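Local coordinates for protein Esterase/lipase (PDB 4N5H) that probably hydrolyses ester bonds, and perhaps transfers acyl groups, as a serine esterase of the alpha/beta-hydrolase fold, at residues R113-R124 / L167-F177; H73-D81 / M199-L210. The protein carries 1 engineered substitution. All blocks are in the same frame, centred on the assembly; numbering follows the deposited sequence.

Contacts 1 and 2, with centres about 20 Å apart, belong to one alpha/beta-hydrolase domain. Along the chain both segments of contact 1 fall between those of contact 2, in the order 73-81, 113-124, 167-177, 199-210. Strand 66-72 runs into the loop of contact 2, while L123 in contact 1 packs on that same strand. Helix 147-158 is also shared, since F120 and F168 lean on it from one contact and W77 from the other. The two meet where Q115 NE2 lies 3.0 Å from W77 O, a probable hydrogen bond. Contact 1 joins helix 112-129 to the chain leaving helix 162-168; contact 2 joins the loop after strand 66-72 to helices 198-201 and 203-211, near the presumed active site.

Contact 1. Residues R113-R124 / L167-F177; sequences RGQIQDIFASLR and LFGVSRVNFNF
R113 opens the helix side of this contact by gripping L167 O side-on with NE and NH2, each 3.0 Å away. This is alpha/beta-hydrolase packing: a helix flanking the central sheet meets the chain that leaves helix 162-168 through a Schellman motif. The R113 chain is extended to CD and then bends at chi3 (-69°), which turns that edge of the guanidinium to the carbonyl; NH1 keeps a salt bridge to D214. I116 CG2 lies against F168 CD2, and both residues are buried. One turn on from R113, Q117 NE2 donates to F168 O (3.1 Å), the carbonyl just before G169. At G169 itself, a beta carbon would collide with that same NE2. F120 takes V170 on its ring: CG2 sits 3.9 Å from the centroid, almost on the normal, while L123 CD1 covers part of the opposite face. L123 itself reaches V173 CG1 and F175 CZ with its CB, and its carbonyl O lies in the plane of the F175 ring, 3.5 Å from CE2. R124 completes the seam, its guanidinium held between S171 CB on one face and V173 CG1 on the other. Its NH2 lies so near S171 O that the exact length is doubtful, but NH1 makes a nearly straight bond to R172 O (2.9 Å, 171°), in the guanidinium plane yet above that of the carbonyl.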
loop_
_atom_site.group_PDB
_atom_site.type_symbol
_atom_site.label_atom_id
_atom_site.label_comp_id
_atom_site.label_asym_id
_atom_site.label_seq_id
_atom_site.Cartn_x
_atom_site.Cartn_y
_atom_site.Cartn_z
ATOM N N ARG A 113 -17.586 -26.484 -21.017
ATOM C CA ARG A 113 -18.932 -26.520 -20.464
ATOM C C ARG A 113 -18.999 -25.965 -19.055
ATOM O O ARG A 113 -19.954 -25.231 -18.707
ATOM C CB ARG A 113 -19.562 -27.947 -20.568
ATOM C CG ARG A 113 -20.882 -28.080 -19.902
ATOM C CD ARG A 113 -21.448 -29.478 -20.010
ATOM N NE ARG A 113 -21.850 -29.854 -21.350
ATOM C CZ ARG A 113 -21.175 -30.698 -22.132
ATOM N NH1 ARG A 113 -19.974 -31.188 -21.722
ATOM N NH2 ARG A 113 -21.653 -31.014 -23.354
ATOM N N GLY A 114 -18.028 -26.330 -18.195
ATOM C CA GLY A 114 -17.991 -25.853 -16.771
ATOM C C GLY A 114 -17.858 -24.308 -16.818
ATOM O O GLY A 114 -18.533 -23.650 -16.020
ATOM N N GLN A 115 -17.068 -23.792 -17.715
ATOM C CA GLN A 115 -16.855 -22.297 -17.837
ATOM C C GLN A 115 -18.144 -21.597 -18.227
ATOM O O GLN A 115 -18.549 -20.581 -17.628
ATOM C CB GLN A 115 -15.706 -21.894 -18.787
ATOM C CG GLN A 115 -14.412 -22.471 -18.251
ATOM C CD GLN A 115 -13.220 -21.993 -18.986
ATOM O OE1 GLN A 115 -13.229 -21.792 -20.203
ATOM N NE2 GLN A 115 -12.179 -21.742 -18.244
ATOM N N ILE A 116 -18.832 -22.147 -19.220
ATOM C CA ILE A 116 -20.110 -21.623 -19.668
ATOM C C ILE A 116 -21.180 -21.719 -18.607
ATOM O O ILE A 116 -21.915 -20.764 -18.365
ATOM C CB ILE A 116 -20.553 -22.319 -20.992
ATOM C CG1 ILE A 116 -19.554 -21.946 -22.148
ATOM C CG2 ILE A 116 -22.023 -22.010 -21.239
ATOM C CD1 ILE A 116 -19.702 -20.508 -22.675
ATOM N N GLN A 117 -21.181 -22.810 -17.854
ATOM C CA GLN A 117 -22.146 -22.973 -16.753
ATOM C C GLN A 117 -21.891 -21.936 -15.662
ATOM O O GLN A 117 -22.857 -21.339 -15.141
ATOM C CB GLN A 117 -22.105 -24.380 -16.202
ATOM C CG GLN A 117 -22.761 -25.343 -17.149
ATOM C CD GLN A 117 -22.734 -26.829 -16.641
ATOM O OE1 GLN A 117 -22.097 -27.161 -15.649
ATOM N NE2 GLN A 117 -23.456 -27.697 -17.325
ATOM N N ASP A 118 -20.607 -21.711 -15.358
ATOM C CA ASP A 118 -20.269 -20.669 -14.348
ATOM C C ASP A 118 -20.738 -19.308 -14.796
ATOM O O ASP A 118 -21.384 -18.564 -14.046
ATOM C CB ASP A 118 -18.769 -20.620 -14.086
ATOM C CG ASP A 118 -18.261 -21.836 -13.302
ATOM O OD1 ASP A 118 -19.097 -22.629 -12.759
ATOM O OD2 ASP A 118 -17.022 -22.007 -13.218
ATOM N N ILE A 119 -20.465 -18.985 -16.049
ATOM C CA ILE A 119 -20.947 -17.658 -16.567
ATOM C C ILE A 119 -22.445 -17.517 -16.527
ATOM O O ILE A 119 -22.975 -16.506 -16.034
ATOM C CB ILE A 119 -20.326 -17.338 -17.959
ATOM C CG1 ILE A 119 -18.826 -17.253 -17.940
ATOM C CG2 ILE A 119 -20.910 -16.116 -18.539
ATOM C CD1 ILE A 119 -18.092 -17.338 -19.272
ATOM N N PHE A 120 -23.190 -18.554 -16.974
ATOM C CA PHE A 120 -24.644 -18.475 -16.917
ATOM C C PHE A 120 -25.158 -18.401 -15.467
ATOM O O PHE A 120 -26.135 -17.718 -15.192
ATOM C CB PHE A 120 -25.287 -19.656 -17.654
ATOM C CG PHE A 120 -25.603 -19.345 -19.066
ATOM C CD1 PHE A 120 -24.586 -19.520 -20.035
ATOM C CD2 PHE A 120 -26.830 -18.828 -19.426
ATOM C CE1 PHE A 120 -24.832 -19.192 -21.339
ATOM C CE2 PHE A 120 -27.107 -18.492 -20.742
ATOM C CZ PHE A 120 -26.089 -18.606 -21.668
ATOM N N ALA A 121 -24.461 -19.043 -14.521
ATOM C CA ALA A 121 -24.872 -18.910 -13.123
ATOM C C ALA A 121 -24.694 -17.509 -12.570
ATOM O O ALA A 121 -25.570 -16.992 -11.836
ATOM C CB ALA A 121 -24.054 -19.859 -12.230
ATOM N N SER A 122 -23.608 -16.821 -13.005
ATOM C CA SER A 122 -23.417 -15.404 -12.626
ATOM C C SER A 122 -24.480 -14.544 -13.259
ATOM O O SER A 122 -25.001 -13.629 -12.597
ATOM C CB SER A 122 -22.029 -14.878 -12.987
ATOM O OG SER A 122 -21.823 -14.645 -14.360
ATOM N N LEU A 123 -24.901 -14.847 -14.479
ATOM C CA LEU A 123 -25.984 -14.043 -15.122
ATOM C C LEU A 123 -27.316 -14.287 -14.397
ATOM O O LEU A 123 -28.076 -13.381 -14.157
ATOM C CB LEU A 123 -26.179 -14.451 -16.599
ATOM C CG LEU A 123 -24.962 -14.345 -17.525
ATOM C CD1 LEU A 123 -25.302 -14.848 -18.924
ATOM C CD2 LEU A 123 -24.498 -12.989 -17.634
ATOM N N ARG A 124 -27.620 -15.562 -14.074
ATOM C CA ARG A 124 -28.780 -15.906 -13.324
ATOM C C ARG A 124 -28.815 -15.239 -11.959
ATOM O O ARG A 124 -29.826 -14.701 -11.557
ATOM C CB ARG A 124 -28.944 -17.420 -13.162
ATOM C CG ARG A 124 -30.359 -17.811 -12.760
ATOM C CD ARG A 124 -30.644 -19.354 -12.952
ATOM N NE ARG A 124 -29.949 -19.865 -14.147
ATOM C CZ ARG A 124 -30.375 -19.732 -15.401
ATOM N NH1 ARG A 124 -31.595 -19.248 -15.642
ATOM N NH2 ARG A 124 -29.587 -20.129 -16.404
ATOM N N LEU A 167 -27.332 -28.585 -24.735
ATOM C CA LEU A 167 -25.978 -29.183 -24.876
ATOM C C LEU A 167 -24.994 -28.670 -23.793
ATOM O O LEU A 167 -24.184 -29.451 -23.254
ATOM C CB LEU A 167 -25.390 -28.969 -26.276
ATOM C CG LEU A 167 -25.921 -29.742 -27.489
ATOM C CD1 LEU A 167 -24.956 -29.454 -28.647
ATOM C CD2 LEU A 167 -26.062 -31.252 -27.279
ATOM N N PHE A 168 -25.078 -27.379 -23.461
ATOM C CA PHE A 168 -24.223 -26.826 -22.470
ATOM C C PHE A 168 -24.733 -26.965 -21.051
ATOM O O PHE A 168 -24.024 -26.561 -20.147
ATOM C CB PHE A 168 -23.910 -25.350 -22.810
ATOM C CG PHE A 168 -22.918 -25.213 -23.927
ATOM C CD1 PHE A 168 -23.333 -25.117 -25.223
ATOM C CD2 PHE A 168 -21.527 -25.176 -23.667
ATOM C CE1 PHE A 168 -22.412 -25.003 -26.260
ATOM C CE2 PHE A 168 -20.595 -24.988 -24.729
ATOM C CZ PHE A 168 -21.059 -24.928 -26.002
ATOM N N GLY A 169 -25.926 -27.512 -20.873
ATOM C CA GLY A 169 -26.487 -27.734 -19.535
ATOM C C GLY A 169 -26.787 -26.430 -18.810
ATOM O O GLY A 169 -26.607 -26.400 -17.595
ATOM N N VAL A 170 -27.362 -25.453 -19.508
ATOM C CA VAL A 170 -27.762 -24.143 -18.877
ATOM C C VAL A 170 -29.181 -23.837 -19.263
ATOM O O VAL A 170 -29.696 -24.447 -20.127
ATOM C CB VAL A 170 -26.814 -22.979 -19.299
ATOM C CG1 VAL A 170 -25.405 -23.280 -18.902
ATOM C CG2 VAL A 170 -26.820 -22.707 -20.793
ATOM N N SER A 171 -29.813 -23.011 -18.470
ATOM C CA SER A 171 -31.124 -22.435 -18.801
ATOM C C SER A 171 -30.923 -21.026 -19.272
ATOM O O SER A 171 -30.019 -20.342 -18.838
ATOM C CB SER A 171 -31.946 -22.385 -17.511
ATOM O OG SER A 171 -32.191 -23.687 -17.076
ATOM N N ARG A 172 -31.820 -20.563 -20.102
ATOM C CA ARG A 172 -31.795 -19.153 -20.512
ATOM C C ARG A 172 -31.966 -18.298 -19.252
ATOM O O ARG A 172 -32.603 -18.683 -18.273
ATOM C CB ARG A 172 -32.883 -18.839 -21.505
ATOM C CG ARG A 172 -34.314 -18.911 -21.033
ATOM C CD ARG A 172 -35.346 -18.401 -22.110
ATOM N NE ARG A 172 -35.477 -16.931 -21.951
ATOM C CZ ARG A 172 -35.044 -15.979 -22.786
ATOM N NH1 ARG A 172 -34.430 -16.273 -23.966
ATOM N NH2 ARG A 172 -35.219 -14.708 -22.426
ATOM N N VAL A 173 -31.442 -17.085 -19.323
ATOM C CA VAL A 173 -31.678 -16.121 -18.277
ATOM C C VAL A 173 -32.786 -15.149 -18.728
ATOM O O VAL A 173 -33.071 -15.011 -19.919
ATOM C CB VAL A 173 -30.421 -15.371 -17.820
ATOM C CG1 VAL A 173 -29.462 -16.397 -17.211
ATOM C CG2 VAL A 173 -29.770 -14.570 -18.954
ATOM N N ASN A 174 -33.395 -14.487 -17.765
ATOM C CA ASN A 174 -34.592 -13.663 -18.019
ATOM C C ASN A 174 -34.223 -12.205 -18.376
ATOM O O ASN A 174 -34.839 -11.225 -17.846
ATOM C CB ASN A 174 -35.489 -13.730 -16.760
ATOM C CG ASN A 174 -36.884 -13.139 -16.951
ATOM O OD1 ASN A 174 -37.515 -12.661 -15.962
ATOM N ND2 ASN A 174 -37.411 -13.216 -18.150
ATOM N N PHE A 175 -33.217 -12.005 -19.200
ATOM C CA PHE A 175 -32.931 -10.725 -19.802
ATOM C C PHE A 175 -32.200 -11.020 -21.073
ATOM O O PHE A 175 -31.847 -12.156 -21.293
ATOM C CB PHE A 175 -32.194 -9.789 -18.845
ATOM C CG PHE A 175 -30.840 -10.285 -18.339
ATOM C CD1 PHE A 175 -29.660 -10.107 -19.096
ATOM C CD2 PHE A 175 -30.736 -10.955 -17.138
ATOM C CE1 PHE A 175 -28.427 -10.537 -18.629
ATOM C CE2 PHE A 175 -29.476 -11.357 -16.621
ATOM C CZ PHE A 175 -28.315 -11.131 -17.370
ATOM N N ASN A 176 -32.055 -10.006 -21.930
ATOM C CA ASN A 176 -31.438 -10.201 -23.248
ATOM C C ASN A 176 -30.199 -9.302 -23.269
ATOM O O ASN A 176 -30.101 -8.378 -22.469
ATOM C CB ASN A 176 -32.368 -9.678 -24.356
ATOM C CG ASN A 176 -33.792 -10.316 -24.354
ATOM O OD1 ASN A 176 -33.951 -11.529 -24.471
ATOM N ND2 ASN A 176 -34.844 -9.444 -24.244
ATOM N N PHE A 177 -29.353 -9.471 -24.250
ATOM C CA PHE A 177 -28.195 -8.600 -24.493
ATOM C C PHE A 177 -28.534 -7.571 -25.554
ATOM O O PHE A 177 -29.007 -7.947 -26.680
ATOM C CB PHE A 177 -26.992 -9.417 -24.932
ATOM C CG PHE A 177 -26.702 -10.573 -24.032
ATOM C CD1 PHE A 177 -26.646 -11.854 -24.511
ATOM C CD2 PHE A 177 -26.514 -10.339 -22.682
ATOM C CE1 PHE A 177 -26.404 -12.934 -23.639
ATOM C CE2 PHE A 177 -26.230 -11.397 -21.835
ATOM C CZ PHE A 177 -26.213 -12.693 -22.294
HETATM O O HOH W 1 -28.055 -21.981 -16.202
#

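Contact 2. Residues H73-D81 / M199-L210; sequences HGGGWFYGD and MSDMAAFYLDKL
W77, a non-glycine residue with positive phi (69°), follows G76, also at positive phi, and this left-handed turn sets its indole against L210. CD2 of L210 stands over the five-membered ring, 3.7 Å from its centroid and nearly on the ring normal, a CH-pi contact. Along the benzo edge, W77 CE3 meets Y206 CD2 at 3.8 Å, and M199 SD comes obliquely to CZ3 (4.0 Å) as a Met-aromatic contact. With an alanine in place of this indole, L210 CD2 and M199 SD would probably lose their aromatic partner, and a gap would be likely to open beside Y206. The Y206 ring is itself clasped: F78 turns an edge to one face, with centroids 5.0 Å apart and planes at 71°, while M199 CG lies over the other. Its own edge approaches G76 O, 3.2 Å from CE2, and its hydroxyl is tied to W15 of helix 2-28. F78 CG stands anti to its carbonyl carbon (chi1 -83°), and from there the ring reaches past Y206, so that CZ touches F205 CE2 (3.8 Å) and K209 CG, whose amine pairs with E4. Within the same loop H73 ND1 bonds G74 O. The H73-W77 sequence, HGGGW after strand 66-72, is consistent with the oxyanion-hole loop of alpha/beta-hydrolase esterases.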
loop_
_atom_site.group_PDB
_atom_site.type_symbol
_atom_site.label_atom_id
_atom_site.label_comp_id
_atom_site.label_asym_id
_atom_site.label_seq_id
_atom_site.Cartn_x
_atom_site.Cartn_y
_atom_site.Cartn_z
ATOM N N HIS A 73 -13.758 -11.772 -18.378
ATOM C CA HIS A 73 -12.316 -11.590 -18.522
ATOM C C HIS A 73 -11.651 -12.657 -19.348
ATOM O O HIS A 73 -12.242 -13.740 -19.547
ATOM C CB HIS A 73 -11.642 -11.500 -17.138
ATOM C CG HIS A 73 -11.537 -12.806 -16.449
ATOM N ND1 HIS A 73 -10.549 -13.740 -16.794
ATOM C CD2 HIS A 73 -12.319 -13.390 -15.495
ATOM C CE1 HIS A 73 -10.717 -14.817 -16.039
ATOM N NE2 HIS A 73 -11.729 -14.606 -15.212
ATOM N N GLY A 74 -10.477 -12.330 -19.854
ATOM C CA GLY A 74 -9.652 -13.239 -20.594
ATOM C C GLY A 74 -8.562 -13.912 -19.759
ATOM O O GLY A 74 -8.672 -13.987 -18.524
ATOM N N GLY A 75 -7.557 -14.436 -20.437
ATOM C CA GLY A 75 -6.519 -15.251 -19.841
ATOM C C GLY A 75 -6.433 -16.665 -20.379
ATOM O O GLY A 75 -6.014 -17.612 -19.665
ATOM N N GLY A 76 -6.717 -16.816 -21.640
ATOM C CA GLY A 76 -6.458 -18.085 -22.287
ATOM C C GLY A 76 -7.193 -19.275 -21.776
ATOM O O GLY A 76 -6.739 -20.438 -21.936
ATOM N N TRP A 77 -8.308 -19.075 -21.055
ATOM C CA TRP A 77 -9.087 -20.131 -20.375
ATOM C C TRP A 77 -8.463 -20.825 -19.174
ATOM O O TRP A 77 -9.153 -21.516 -18.411
ATOM C CB TRP A 77 -9.707 -21.141 -21.420
ATOM C CG TRP A 77 -10.388 -20.631 -22.647
ATOM C CD1 TRP A 77 -11.681 -20.244 -22.750
ATOM C CD2 TRP A 77 -9.825 -20.399 -23.941
ATOM N NE1 TRP A 77 -11.958 -19.826 -23.969
ATOM C CE2 TRP A 77 -10.851 -19.903 -24.754
ATOM C CE3 TRP A 77 -8.546 -20.608 -24.499
ATOM C CZ2 TRP A 77 -10.671 -19.576 -26.128
ATOM C CZ3 TRP A 77 -8.355 -20.335 -25.817
ATOM C CH2 TRP A 77 -9.420 -19.798 -26.652
ATOM N N PHE A 78 -7.162 -20.516 -18.960
ATOM C CA PHE A 78 -6.311 -21.108 -17.931
ATOM C C PHE A 78 -5.942 -20.167 -16.789
ATOM O O PHE A 78 -5.391 -20.566 -15.761
ATOM C CB PHE A 78 -4.952 -21.565 -18.560
ATOM C CG PHE A 78 -4.985 -22.924 -19.242
ATOM C CD1 PHE A 78 -5.335 -23.034 -20.578
ATOM C CD2 PHE A 78 -4.633 -24.074 -18.527
ATOM C CE1 PHE A 78 -5.317 -24.269 -21.254
ATOM C CE2 PHE A 78 -4.646 -25.314 -19.204
ATOM C CZ PHE A 78 -5.002 -25.391 -20.519
ATOM N N TYR A 79 -6.297 -18.883 -16.939
ATOM C CA TYR A 79 -5.751 -17.816 -16.084
ATOM C C TYR A 79 -6.830 -16.770 -15.845
ATOM O O TYR A 79 -7.655 -16.447 -16.701
ATOM C CB TYR A 79 -4.536 -17.142 -16.732
ATOM C CG TYR A 79 -4.010 -15.895 -16.123
ATOM C CD1 TYR A 79 -4.293 -14.680 -16.660
ATOM C CD2 TYR A 79 -3.333 -15.919 -14.941
ATOM C CE1 TYR A 79 -3.846 -13.523 -16.086
ATOM C CE2 TYR A 79 -2.915 -14.771 -14.303
ATOM C CZ TYR A 79 -3.174 -13.538 -14.895
ATOM O OH TYR A 79 -2.765 -12.309 -14.312
ATOM N N GLY A 80 -6.753 -16.183 -14.658
ATOM C CA GLY A 80 -7.529 -14.959 -14.371
ATOM C C GLY A 80 -8.537 -15.188 -13.264
ATOM O O GLY A 80 -8.775 -16.297 -12.782
ATOM N N ASP A 81 -9.188 -14.093 -12.855
ATOM C CA ASP A 81 -10.206 -14.156 -11.843
ATOM C C ASP A 81 -11.052 -12.881 -11.906
ATOM O O ASP A 81 -10.832 -12.087 -12.821
ATOM C CB ASP A 81 -9.621 -14.364 -10.413
ATOM C CG ASP A 81 -8.660 -13.275 -9.985
ATOM O OD1 ASP A 81 -8.801 -12.097 -10.402
ATOM O OD2 ASP A 81 -7.621 -13.606 -9.287
ATOM N N MET A 199 0.108 -19.316 -27.615
ATOM C CA MET A 199 -1.180 -20.058 -27.627
ATOM C C MET A 199 -1.334 -20.900 -28.868
ATOM O O MET A 199 -1.776 -22.065 -28.787
ATOM C CB MET A 199 -2.358 -19.110 -27.580
ATOM C CG MET A 199 -3.707 -19.766 -27.303
ATOM S SD MET A 199 -4.921 -18.560 -26.639
ATOM C CE MET A 199 -3.898 -17.787 -25.439
ATOM N N SER A 200 -1.007 -20.272 -30.014
ATOM C CA SER A 200 -1.058 -20.935 -31.329
ATOM C C SER A 200 -0.160 -22.212 -31.360
ATOM O O SER A 200 -0.636 -23.297 -31.771
ATOM C CB SER A 200 -0.697 -19.956 -32.490
ATOM O OG SER A 200 -1.694 -18.929 -32.633
ATOM N N ASP A 201 1.089 -22.094 -30.916
ATOM C CA ASP A 201 2.016 -23.270 -30.851
ATOM C C ASP A 201 1.464 -24.429 -29.997
ATOM O O ASP A 201 1.596 -25.571 -30.386
ATOM C CB ASP A 201 3.346 -22.872 -30.221
ATOM C CG ASP A 201 4.131 -21.889 -31.066
ATOM O OD1 ASP A 201 3.809 -21.658 -32.281
ATOM O OD2 ASP A 201 5.067 -21.325 -30.466
ATOM N N MET A 202 0.856 -24.091 -28.848
ATOM C CA MET A 202 0.292 -25.044 -27.892
ATOM C C MET A 202 -1.188 -25.377 -28.167
ATOM O O MET A 202 -1.907 -25.846 -27.286
ATOM C CB MET A 202 0.368 -24.385 -26.528
ATOM C CG MET A 202 0.932 -25.264 -25.461
ATOM S SD MET A 202 2.488 -26.025 -25.978
ATOM C CE MET A 202 2.238 -27.412 -24.851
ATOM N N ALA A 203 -1.624 -25.092 -29.378
ATOM C CA ALA A 203 -3.028 -25.010 -29.725
ATOM C C ALA A 203 -3.730 -26.320 -29.502
ATOM O O ALA A 203 -4.867 -26.332 -29.043
ATOM C CB ALA A 203 -3.283 -24.572 -31.159
ATOM N N ALA A 204 -3.124 -27.428 -29.892
ATOM C CA ALA A 204 -3.910 -28.657 -29.867
ATOM C C ALA A 204 -4.207 -28.991 -28.404
ATOM O O ALA A 204 -5.250 -29.575 -28.068
ATOM C CB ALA A 204 -3.165 -29.796 -30.578
ATOM N N PHE A 205 -3.279 -28.660 -27.521
ATOM C CA PHE A 205 -3.462 -28.865 -26.092
ATOM C C PHE A 205 -4.594 -27.964 -25.510
ATOM O O PHE A 205 -5.400 -28.415 -24.692
ATOM C CB PHE A 205 -2.181 -28.580 -25.332
ATOM C CG PHE A 205 -2.280 -28.820 -23.868
ATOM C CD1 PHE A 205 -2.389 -30.099 -23.373
ATOM C CD2 PHE A 205 -2.312 -27.720 -22.946
ATOM C CE1 PHE A 205 -2.460 -30.332 -22.003
ATOM C CE2 PHE A 205 -2.434 -27.957 -21.604
ATOM C CZ PHE A 205 -2.521 -29.249 -21.116
ATOM N N TYR A 206 -4.602 -26.695 -25.888
ATOM C CA TYR A 206 -5.733 -25.804 -25.523
ATOM C C TYR A 206 -7.121 -26.365 -25.976
ATOM O O TYR A 206 -8.144 -26.362 -25.230
ATOM C CB TYR A 206 -5.587 -24.382 -26.069
ATOM C CG TYR A 206 -4.686 -23.497 -25.268
ATOM C CD1 TYR A 206 -3.337 -23.633 -25.319
ATOM C CD2 TYR A 206 -5.189 -22.485 -24.473
ATOM C CE1 TYR A 206 -2.508 -22.821 -24.550
ATOM C CE2 TYR A 206 -4.358 -21.641 -23.770
ATOM C CZ TYR A 206 -3.006 -21.787 -23.837
ATOM O OH TYR A 206 -2.123 -20.990 -23.080
ATOM N N LEU A 207 -7.149 -26.807 -27.204
ATOM C CA LEU A 207 -8.363 -27.323 -27.796
ATOM C C LEU A 207 -8.839 -28.593 -27.085
ATOM O O LEU A 207 -10.047 -28.758 -26.842
ATOM C CB LEU A 207 -8.155 -27.526 -29.298
ATOM C CG LEU A 207 -7.879 -26.274 -30.127
ATOM C CD1 LEU A 207 -7.451 -26.587 -31.554
ATOM C CD2 LEU A 207 -9.132 -25.446 -30.086
ATOM N N ASP A 208 -7.901 -29.463 -26.738
ATOM C CA ASP A 208 -8.212 -30.642 -25.960
ATOM C C ASP A 208 -8.762 -30.374 -24.577
ATOM O O ASP A 208 -9.681 -31.027 -24.113
ATOM C CB ASP A 208 -6.961 -31.526 -25.857
ATOM C CG ASP A 208 -6.742 -32.359 -27.142
ATOM O OD1 ASP A 208 -7.657 -32.357 -28.033
ATOM O OD2 ASP A 208 -5.681 -33.052 -27.250
ATOM N N LYS A 209 -8.169 -29.428 -23.871
ATOM C CA LYS A 209 -8.629 -29.087 -22.553
ATOM C C LYS A 209 -9.991 -28.348 -22.673
ATOM O O LYS A 209 -10.800 -28.499 -21.732
ATOM C CB LYS A 209 -7.544 -28.304 -21.754
ATOM C CG LYS A 209 -6.273 -29.114 -21.372
ATOM C CD LYS A 209 -6.638 -30.399 -20.659
ATOM C CE LYS A 209 -5.422 -31.268 -20.381
ATOM N NZ LYS A 209 -5.882 -32.558 -19.813
ATOM N N LEU A 210 -10.176 -27.540 -23.679
ATOM C CA LEU A 210 -11.472 -26.858 -23.859
ATOM C C LEU A 210 -12.565 -27.904 -24.078
ATOM O O LEU A 210 -13.637 -27.822 -23.487
ATOM C CB LEU A 210 -11.475 -25.931 -25.068
ATOM C CG LEU A 210 -10.906 -24.554 -24.786
ATOM C CD1 LEU A 210 -10.711 -23.840 -26.106
ATOM C CD2 LEU A 210 -11.869 -23.773 -23.853
#